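PrgZ (Enterococcus faecalis, PDB 4FAJ) binds a peptide pheromone as a membrane-anchored extracellular receptor of the solute-binding protein 5 family, probably serving peptide uptake. Local coordinates at residues I233-E245 and W253-V267. Numbering follows the deposited sequence.
Sequences IVTNGAFNLTNLE and WTISKNKEYWDQKDV. With ZN (zinc ion), chain E.
Strands 239-243 and 253-257 pair as an antiparallel beta hairpin with a classic bulge, at one side of a mixed sheet in this peptide-binding protein. Strand 239-243 is an edge strand of this sheet within the chain, and 271-276 flanks the other side of 253-257. N240 and S256 form a hydrogen-bonded pair, with N240 N 2.6 Å from S256 O. At the bulge, T242 N and N243 N both donate to T254 O, from the same face of its carbonyl plane. T242 OG1 and S256 OG share a hydrogen bond of 2.9 Å; chi1 50° sets OG1 between the backbone N and the carbonyl carbon, facing S256 OG.

The side chains of L241 and I255 lie on the face away from N240 and S256 and cross at about a right angle, L241 CD1 meeting I255 CG2. I255 CD1 packs at 3.8 Å from F239 CG, and I255 also touches L86 and V90 of helix 81-90. V267 CG1 comes obliquely to the far end of the F239 ring, 3.8 Å from CZ.

Beyond the strands, N258 begins a type I turn, and its OD1 accepts from E260 N in an Asx turn. Its ND2 donates to G237 O at 2.9 Å, in the carbonyl plane, and N258 N donates to A238 O. Y261 turns one ring face to A238 CA, a CH-pi contact 3.9 Å from the centroid, while its OH is hydrogen-bonded to E92 OE2 and K558 NZ. K257 NZ reaches Q264 OE1, Q264 O and V267 O, tying the strand end to the 3-10 segment 264-266. Residues 263-266 carry a zinc site: D263 OD2 binds the zinc ion at 2.1 Å and D266 OD2 at 2.0 Å.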
ATOM      1  N   ILE A 233     -22.780  -2.105  -0.333  1.00 20.66           N
ATOM      2  CA  ILE A 233     -21.905  -2.386   0.817  1.00 19.36           C
ATOM      3  C   ILE A 233     -22.676  -2.146   2.110  1.00 19.07           C
ATOM      4  O   ILE A 233     -23.659  -1.408   2.124  1.00 18.43           O
ATOM      5  CB  ILE A 233     -20.628  -1.498   0.813  1.00 18.65           C
ATOM      6  CG1 ILE A 233     -20.985  -0.010   0.840  1.00 18.49           C
ATOM      7  CG2 ILE A 233     -19.768  -1.784  -0.414  1.00 19.45           C
ATOM      8  CD1 ILE A 233     -19.768   0.921   0.951  1.00 18.02           C
ATOM      9  N   VAL A 234     -22.219  -2.787   3.184  1.00 18.62           N
ATOM     10  CA  VAL A 234     -22.678  -2.505   4.538  1.00 18.50           C
ATOM     11  C   VAL A 234     -21.419  -2.346   5.383  1.00 18.03           C
ATOM     12  O   VAL A 234     -20.588  -3.258   5.458  1.00 18.14           O
ATOM     13  CB  VAL A 234     -23.573  -3.629   5.106  1.00 19.09           C
ATOM     14  CG1 VAL A 234     -23.829  -3.421   6.600  1.00 18.43           C
ATOM     15  CG2 VAL A 234     -24.906  -3.668   4.363  1.00 18.79           C
ATOM     16  N   THR A 235     -21.265  -1.178   5.989  1.00 17.54           N
ATOM     17  CA  THR A 235     -20.029  -0.827   6.679  1.00 17.24           C
ATOM     18  C   THR A 235     -20.247  -0.713   8.187  1.00 17.27           C
ATOM     19  O   THR A 235     -21.367  -0.876   8.669  1.00 17.58           O
ATOM     20  CB  THR A 235     -19.452   0.472   6.112  1.00 17.08           C
ATOM     21  OG1 THR A 235     -20.353   1.553   6.373  1.00 18.17           O
ATOM     22  CG2 THR A 235     -19.208   0.327   4.608  1.00 16.56           C
ATOM     23  N   ASN A 236     -19.173  -0.467   8.929  1.00 16.81           N
ATOM     24  CA  ASN A 236     -19.238  -0.532  10.394  1.00 17.21           C
ATOM     25  C   ASN A 236     -18.318   0.425  11.135  1.00 16.62           C
ATOM     26  O   ASN A 236     -18.021   0.201  12.319  1.00 17.32           O
ATOM     27  CB  ASN A 236     -18.889  -1.956  10.841  1.00 17.45           C
ATOM     28  CG  ASN A 236     -17.457  -2.337  10.489  1.00 17.36           C
ATOM     29  OD1 ASN A 236     -16.875  -1.800   9.542  1.00 16.95           O
ATOM     30  ND2 ASN A 236     -16.881  -3.265  11.251  1.00 17.99           N
ATOM     31  N   GLY A 237     -17.866   1.485  10.465  1.00 15.97           N
ATOM     32  CA  GLY A 237     -16.835   2.360  11.003  1.00 15.10           C
ATOM     33  C   GLY A 237     -17.325   3.674  11.572  1.00 15.22           C
ATOM     34  O   GLY A 237     -18.514   3.883  11.763  1.00 14.95           O
ATOM     35  N   ALA A 238     -16.373   4.555  11.845  1.00 14.31           N
ATOM     36  CA  ALA A 238     -16.645   5.862  12.437  1.00 14.68           C
ATOM     37  C   ALA A 238     -17.561   6.712  11.563  1.00 15.00           C
ATOM     38  O   ALA A 238     -18.357   7.510  12.071  1.00 15.76           O
ATOM     39  CB  ALA A 238     -15.332   6.590  12.693  1.00 14.16           C
ATOM     40  N   PHE A 239     -17.434   6.536  10.251  1.00 15.02           N
ATOM     41  CA  PHE A 239     -18.233   7.262   9.279  1.00 15.31           C
ATOM     42  C   PHE A 239     -18.932   6.306   8.332  1.00 15.37           C
ATOM     43  O   PHE A 239     -18.521   5.165   8.193  1.00 16.11           O
ATOM     44  CB  PHE A 239     -17.329   8.217   8.499  1.00 15.04           C
ATOM     45  CG  PHE A 239     -16.568   9.149   9.375  1.00 15.34           C
ATOM     46  CD1 PHE A 239     -17.127  10.356   9.776  1.00 14.78           C
ATOM     47  CD2 PHE A 239     -15.291   8.818   9.821  1.00 16.00           C
ATOM     48  CE1 PHE A 239     -16.426  11.223  10.609  1.00 16.65           C
ATOM     49  CE2 PHE A 239     -14.593   9.674  10.642  1.00 16.49           C
ATOM     50  CZ  PHE A 239     -15.166  10.884  11.043  1.00 16.11           C
ATOM     51  N   ASN A 240     -20.022   6.773   7.725  1.00 16.18           N
ATOM     52  CA  ASN A 240     -20.708   6.064   6.651  1.00 16.51           C
ATOM     53  C   ASN A 240     -20.320   6.702   5.326  1.00 16.85           C
ATOM     54  O   ASN A 240     -20.049   7.891   5.273  1.00 17.25           O
ATOM     55  CB  ASN A 240     -22.229   6.188   6.784  1.00 17.03           C
ATOM     56  CG  ASN A 240     -22.799   5.396   7.939  1.00 17.47           C
ATOM     57  OD1 ASN A 240     -22.255   4.377   8.342  1.00 16.32           O
ATOM     58  ND2 ASN A 240     -23.946   5.855   8.451  1.00 17.09           N
ATOM     59  N   LEU A 241     -20.299   5.934   4.253  1.00 17.75           N
ATOM     60  CA  LEU A 241     -20.065   6.518   2.921  1.00 18.52           C
ATOM     61  C   LEU A 241     -21.415   6.988   2.406  1.00 20.10           C
ATOM     62  O   LEU A 241     -22.286   6.163   2.128  1.00 20.77           O
ATOM     63  CB  LEU A 241     -19.442   5.502   1.972  1.00 17.99           C
ATOM     64  CG  LEU A 241     -19.177   5.992   0.537  1.00 18.24           C
ATOM     65  CD1 LEU A 241     -18.131   7.098   0.510  1.00 16.52           C
ATOM     66  CD2 LEU A 241     -18.748   4.832  -0.359  1.00 17.65           C
ATOM     67  N   THR A 242     -21.603   8.305   2.324  1.00 21.79           N
ATOM     68  CA  THR A 242     -22.916   8.880   1.980  1.00 23.17           C
ATOM     69  C   THR A 242     -23.009   9.438   0.549  1.00 24.02           C
ATOM     70  O   THR A 242     -24.110   9.639   0.044  1.00 23.88           O
ATOM     71  CB  THR A 242     -23.353   9.962   3.008  1.00 23.53           C
ATOM     72  OG1 THR A 242     -22.297  10.910   3.208  1.00 23.51           O
ATOM     73  CG2 THR A 242     -23.696   9.313   4.357  1.00 23.85           C
ATOM     74  N   ASN A 243     -21.871   9.673  -0.106  1.00 24.29           N
ATOM     75  CA  ASN A 243     -21.865  10.189  -1.482  1.00 25.73           C
ATOM     76  C   ASN A 243     -20.651   9.686  -2.251  1.00 25.66           C
ATOM     77  O   ASN A 243     -19.524  10.034  -1.921  1.00 25.28           O
ATOM     78  CB  ASN A 243     -21.864  11.723  -1.458  1.00 26.51           C
ATOM     79  CG  ASN A 243     -22.274  12.339  -2.780  1.00 29.39           C
ATOM     80  OD1 ASN A 243     -22.124  11.739  -3.844  1.00 32.59           O
ATOM     81  ND2 ASN A 243     -22.807  13.561  -2.715  1.00 33.08           N
ATOM     82  N   LEU A 244     -20.884   8.836  -3.247  1.00 26.17           N
ATOM     83  CA  LEU A 244     -19.822   8.351  -4.136  1.00 26.54           C
ATOM     84  C   LEU A 244     -20.500   7.827  -5.397  1.00 27.43           C
ATOM     85  O   LEU A 244     -21.104   6.756  -5.384  1.00 27.29           O
ATOM     86  CB  LEU A 244     -18.964   7.247  -3.488  1.00 25.85           C
ATOM     87  CG  LEU A 244     -17.595   6.999  -4.146  1.00 26.62           C
ATOM     88  CD1 LEU A 244     -16.751   6.017  -3.335  1.00 28.25           C
ATOM     89  CD2 LEU A 244     -17.705   6.491  -5.543  1.00 27.37           C
ATOM     90  N   GLU A 245     -20.400   8.589  -6.480  1.00 28.50           N
ATOM     91  CA  GLU A 245     -21.182   8.292  -7.683  1.00 29.74           C
ATOM     92  C   GLU A 245     -20.703   7.063  -8.443  1.00 29.41           C
ATOM     93  O   GLU A 245     -21.515   6.241  -8.869  1.00 29.84           O
ATOM     94  CB  GLU A 245     -21.208   9.502  -8.616  1.00 30.68           C
ATOM     95  CG  GLU A 245     -22.039  10.650  -8.078  1.00 33.02           C
ATOM     96  CD  GLU A 245     -22.418  11.646  -9.155  1.00 36.46           C
ATOM     97  OE1 GLU A 245     -21.684  11.754 -10.169  1.00 38.16           O
ATOM     98  OE2 GLU A 245     -23.456  12.319  -8.986  1.00 40.10           O
ATOM     99  N   TRP A 253     -16.014  12.550  -3.127  1.00 20.62           N
ATOM    100  CA  TRP A 253     -16.900  11.755  -2.287  1.00 19.52           C
ATOM    101  C   TRP A 253     -17.039  12.365  -0.898  1.00 19.45           C
ATOM    102  O   TRP A 253     -16.238  13.226  -0.489  1.00 19.80           O
ATOM    103  CB  TRP A 253     -16.467  10.280  -2.232  1.00 18.80           C
ATOM    104  CG  TRP A 253     -15.076  10.046  -1.779  1.00 17.22           C
ATOM    105  CD1 TRP A 253     -14.665   9.771  -0.510  1.00 15.89           C
ATOM    106  CD2 TRP A 253     -13.904  10.042  -2.591  1.00 15.41           C
ATOM    107  NE1 TRP A 253     -13.305   9.605  -0.477  1.00 14.65           N
ATOM    108  CE2 TRP A 253     -12.810   9.776  -1.741  1.00 14.98           C
ATOM    109  CE3 TRP A 253     -13.666  10.249  -3.954  1.00 16.53           C
ATOM    110  CZ2 TRP A 253     -11.503   9.695  -2.213  1.00 14.73           C
ATOM    111  CZ3 TRP A 253     -12.364  10.185  -4.419  1.00 15.86           C
ATOM    112  CH2 TRP A 253     -11.302   9.902  -3.555  1.00 13.41           C
ATOM    113  N   THR A 254     -18.069  11.931  -0.183  1.00 19.09           N
ATOM    114  CA  THR A 254     -18.364  12.430   1.162  1.00 18.73           C
ATOM    115  C   THR A 254     -18.652  11.273   2.120  1.00 18.45           C
ATOM    116  O   THR A 254     -19.339  10.306   1.758  1.00 18.22           O
ATOM    117  CB  THR A 254     -19.603  13.383   1.158  1.00 19.82           C
ATOM    118  OG1 THR A 254     -19.342  14.536   0.336  1.00 21.18           O
ATOM    119  CG2 THR A 254     -19.946  13.829   2.585  1.00 18.79           C
ATOM    120  N   ILE A 255     -18.109  11.367   3.337  1.00 17.69           N
ATOM    121  CA  ILE A 255     -18.442  10.434   4.412  1.00 17.34           C
ATOM    122  C   ILE A 255     -19.062  11.234   5.549  1.00 17.64           C
ATOM    123  O   ILE A 255     -18.742  12.406   5.735  1.00 17.37           O
ATOM    124  CB  ILE A 255     -17.207   9.606   4.902  1.00 16.70           C
ATOM    125  CG1 ILE A 255     -16.204  10.500   5.654  1.00 16.35           C
ATOM    126  CG2 ILE A 255     -16.543   8.907   3.708  1.00 17.11           C
ATOM    127  CD1 ILE A 255     -14.861   9.807   6.054  1.00 16.01           C
ATOM    128  N   SER A 256     -19.952  10.592   6.303  1.00 17.91           N
ATOM    129  CA  SER A 256     -20.713  11.270   7.347  1.00 18.50           C
ATOM    130  C   SER A 256     -20.716  10.423   8.616  1.00 18.42           C
ATOM    131  O   SER A 256     -20.665   9.195   8.546  1.00 17.72           O
ATOM    132  CB  SER A 256     -22.149  11.499   6.874  1.00 19.41           C
ATOM    133  OG  SER A 256     -22.175  12.300   5.707  1.00 20.41           O
ATOM    134  N   LYS A 257     -20.806  11.069   9.772  1.00 18.96           N
ATOM    135  CA  LYS A 257     -20.755  10.345  11.034  1.00 19.16           C
ATOM    136  C   LYS A 257     -21.774   9.203  11.089  1.00 19.20           C
ATOM    137  O   LYS A 257     -22.948   9.398  10.798  1.00 19.34           O
ATOM    138  CB  LYS A 257     -20.972  11.283  12.227  1.00 19.93           C
ATOM    139  CG  LYS A 257     -20.904  10.548  13.568  1.00 20.22           C
ATOM    140  CD  LYS A 257     -20.970  11.503  14.755  1.00 21.28           C
ATOM    141  CE  LYS A 257     -21.326  10.753  16.029  1.00 21.48           C
ATOM    142  NZ  LYS A 257     -20.918  11.484  17.265  1.00 22.25           N
ATOM    143  N   ASN A 258     -21.292   8.020  11.466  1.00 18.70           N
ATOM    144  CA  ASN A 258     -22.110   6.822  11.650  1.00 19.42           C
ATOM    145  C   ASN A 258     -22.609   6.749  13.094  1.00 20.40           C
ATOM    146  O   ASN A 258     -21.865   6.370  13.997  1.00 20.11           O
ATOM    147  CB  ASN A 258     -21.271   5.575  11.334  1.00 18.61           C
ATOM    148  CG  ASN A 258     -22.012   4.274  11.593  1.00 18.50           C
ATOM    149  OD1 ASN A 258     -23.216   4.254  11.872  1.00 19.01           O
ATOM    150  ND2 ASN A 258     -21.293   3.171  11.472  1.00 17.69           N
ATOM    151  N   LYS A 259     -23.875   7.099  13.297  1.00 21.63           N
ATOM    152  CA  LYS A 259     -24.456   7.137  14.636  1.00 23.16           C
ATOM    153  C   LYS A 259     -24.626   5.747  15.255  1.00 23.17           C
ATOM    154  O   LYS A 259     -24.813   5.645  16.463  1.00 23.89           O
ATOM    155  CB  LYS A 259     -25.792   7.888  14.628  1.00 24.27           C
ATOM    156  CG  LYS A 259     -25.629   9.390  14.401  1.00 27.39           C
ATOM    157  CD  LYS A 259     -26.648  10.194  15.204  1.00 30.88           C
ATOM    158  CE  LYS A 259     -26.302  11.682  15.234  1.00 33.23           C
ATOM    159  NZ  LYS A 259     -26.639  12.365  13.950  1.00 34.49           N
ATOM    160  N   GLU A 260     -24.528   4.693  14.442  1.00 22.69           N
ATOM    161  CA  GLU A 260     -24.601   3.310  14.935  1.00 23.20           C
ATOM    162  C   GLU A 260     -23.227   2.725  15.293  1.00 22.23           C
ATOM    163  O   GLU A 260     -23.133   1.573  15.716  1.00 22.68           O
ATOM    164  CB  GLU A 260     -25.276   2.410  13.888  1.00 23.47           C
ATOM    165  CG  GLU A 260     -26.747   2.702  13.672  1.00 25.41           C
ATOM    166  CD  GLU A 260     -27.607   2.360  14.886  1.00 27.68           C
ATOM    167  OE1 GLU A 260     -27.361   1.317  15.548  1.00 27.61           O
ATOM    168  OE2 GLU A 260     -28.544   3.133  15.166  1.00 29.97           O
ATOM    169  N   TYR A 261     -22.169   3.511  15.113  1.00 21.20           N
ATOM    170  CA  TYR A 261     -20.811   3.090  15.457  1.00 20.32           C
ATOM    171  C   TYR A 261     -20.660   2.939  16.972  1.00 20.77           C
ATOM    172  O   TYR A 261     -21.128   3.800  17.728  1.00 20.15           O
ATOM    173  CB  TYR A 261     -19.816   4.117  14.917  1.00 20.22           C
ATOM    174  CG  TYR A 261     -18.373   3.851  15.270  1.00 19.77           C
ATOM    175  CD1 TYR A 261     -17.782   2.619  15.004  1.00 19.02           C
ATOM    176  CD2 TYR A 261     -17.588   4.846  15.860  1.00 19.92           C
ATOM    177  CE1 TYR A 261     -16.443   2.383  15.325  1.00 19.52           C
ATOM    178  CE2 TYR A 261     -16.260   4.618  16.182  1.00 19.47           C
ATOM    179  CZ  TYR A 261     -15.690   3.394  15.924  1.00 20.34           C
ATOM    180  OH  TYR A 261     -14.369   3.182  16.251  1.00 21.19           O
ATOM    181  N   TRP A 262     -20.010   1.860  17.420  1.00 20.67           N
ATOM    182  CA  TRP A 262     -19.969   1.556  18.859  1.00 21.01           C
ATOM    183  C   TRP A 262     -19.294   2.675  19.645  1.00 21.17           C
ATOM    184  O   TRP A 262     -19.672   2.936  20.772  1.00 21.68           O
ATOM    185  CB  TRP A 262     -19.306   0.198  19.158  1.00 20.60           C
ATOM    186  CG  TRP A 262     -17.826   0.167  18.938  1.00 20.45           C
ATOM    187  CD1 TRP A 262     -17.174  -0.246  17.810  1.00 19.06           C
ATOM    188  CD2 TRP A 262     -16.810   0.568  19.860  1.00 20.09           C
ATOM    189  NE1 TRP A 262     -15.824  -0.127  17.977  1.00 19.17           N
ATOM    190  CE2 TRP A 262     -15.568   0.379  19.219  1.00 19.27           C
ATOM    191  CE3 TRP A 262     -16.827   1.088  21.157  1.00 20.67           C
ATOM    192  CZ2 TRP A 262     -14.347   0.680  19.838  1.00 20.07           C
ATOM    193  CZ3 TRP A 262     -15.614   1.384  21.774  1.00 20.43           C
ATOM    194  CH2 TRP A 262     -14.392   1.168  21.118  1.00 19.91           C
ATOM    195  N   ASP A 263     -18.296   3.324  19.041  1.00 20.99           N
ATOM    196  CA  ASP A 263     -17.570   4.402  19.692  1.00 20.91           C
ATOM    197  C   ASP A 263     -17.911   5.777  19.112  1.00 21.37           C
ATOM    198  O   ASP A 263     -17.060   6.671  19.074  1.00 20.58           O
ATOM    199  CB  ASP A 263     -16.074   4.136  19.574  1.00 20.53           C
ATOM    200  CG  ASP A 263     -15.272   4.747  20.700  1.00 21.18           C
ATOM    201  OD1 ASP A 263     -15.847   5.205  21.702  1.00 23.55           O
ATOM    202  OD2 ASP A 263     -14.035   4.761  20.572  1.00 22.76           O
ATOM    203  N   GLN A 264     -19.165   5.957  18.693  1.00 22.34           N
ATOM    204  CA  GLN A 264     -19.619   7.229  18.129  1.00 22.83           C
ATOM    205  C   GLN A 264     -19.383   8.437  19.057  1.00 23.34           C
ATOM    206  O   GLN A 264     -19.194   9.561  18.580  1.00 23.04           O
ATOM    207  CB  GLN A 264     -21.098   7.144  17.716  1.00 23.36           C
ATOM    208  CG  GLN A 264     -22.098   7.015  18.878  1.00 25.06           C
ATOM    209  CD  GLN A 264     -22.391   8.343  19.576  1.00 26.87           C
ATOM    210  OE1 GLN A 264     -22.377   9.407  18.953  1.00 26.47           O
ATOM    211  NE2 GLN A 264     -22.659   8.279  20.884  1.00 27.35           N
ATOM    212  N   LYS A 265     -19.375   8.202  20.370  1.00 23.82           N
ATOM    213  CA  LYS A 265     -19.131   9.278  21.345  1.00 24.49           C
ATOM    214  C   LYS A 265     -17.780  10.007  21.156  1.00 24.38           C
ATOM    215  O   LYS A 265     -17.644  11.170  21.541  1.00 24.31           O
ATOM    216  CB  LYS A 265     -19.253   8.748  22.781  1.00 25.11           C
ATOM    217  CG  LYS A 265     -18.021   8.002  23.293  1.00 26.29           C
ATOM    218  CD  LYS A 265     -18.203   7.536  24.743  1.00 29.14           C
ATOM    219  CE  LYS A 265     -17.009   6.718  25.217  1.00 30.28           C
ATOM    220  NZ  LYS A 265     -16.831   5.480  24.409  1.00 31.52           N
ATOM    221  N   ASP A 266     -16.798   9.329  20.566  1.00 23.60           N
ATOM    222  CA  ASP A 266     -15.479   9.927  20.288  1.00 23.67           C
ATOM    223  C   ASP A 266     -15.389  10.714  18.972  1.00 22.76           C
ATOM    224  O   ASP A 266     -14.374  11.365  18.706  1.00 22.73           O
ATOM    225  CB  ASP A 266     -14.415   8.824  20.242  1.00 23.77           C
ATOM    226  CG  ASP A 266     -13.955   8.381  21.615  1.00 26.11           C
ATOM    227  OD1 ASP A 266     -14.522   8.814  22.638  1.00 28.46           O
ATOM    228  OD2 ASP A 266     -13.006   7.573  21.660  1.00 31.04           O
ATOM    229  N   VAL A 267     -16.427  10.637  18.142  1.00 22.17           N
ATOM    230  CA  VAL A 267     -16.404  11.218  16.812  1.00 21.45           C
ATOM    231  C   VAL A 267     -17.078  12.593  16.796  1.00 22.26           C
ATOM    232  O   VAL A 267     -18.259  12.710  17.126  1.00 21.80           O
ATOM    233  CB  VAL A 267     -17.092  10.259  15.800  1.00 21.50           C
ATOM    234  CG1 VAL A 267     -16.983  10.791  14.369  1.00 21.24           C
ATOM    235  CG2 VAL A 267     -16.450   8.886  15.887  1.00 19.63           C
TER
HETATM  236 ZN    ZN E 603     -13.016   5.681  22.171  1.00 32.50          ZN
HETATM  237  O   HOH W   1     -19.428   7.725  14.696  1.00 16.77           O
HETATM  238  O   HOH W   2     -25.596   3.953  10.512  1.00 26.31           O
HETATM  239  O   HOH W   3     -24.151   8.672   8.343  1.00 37.10           O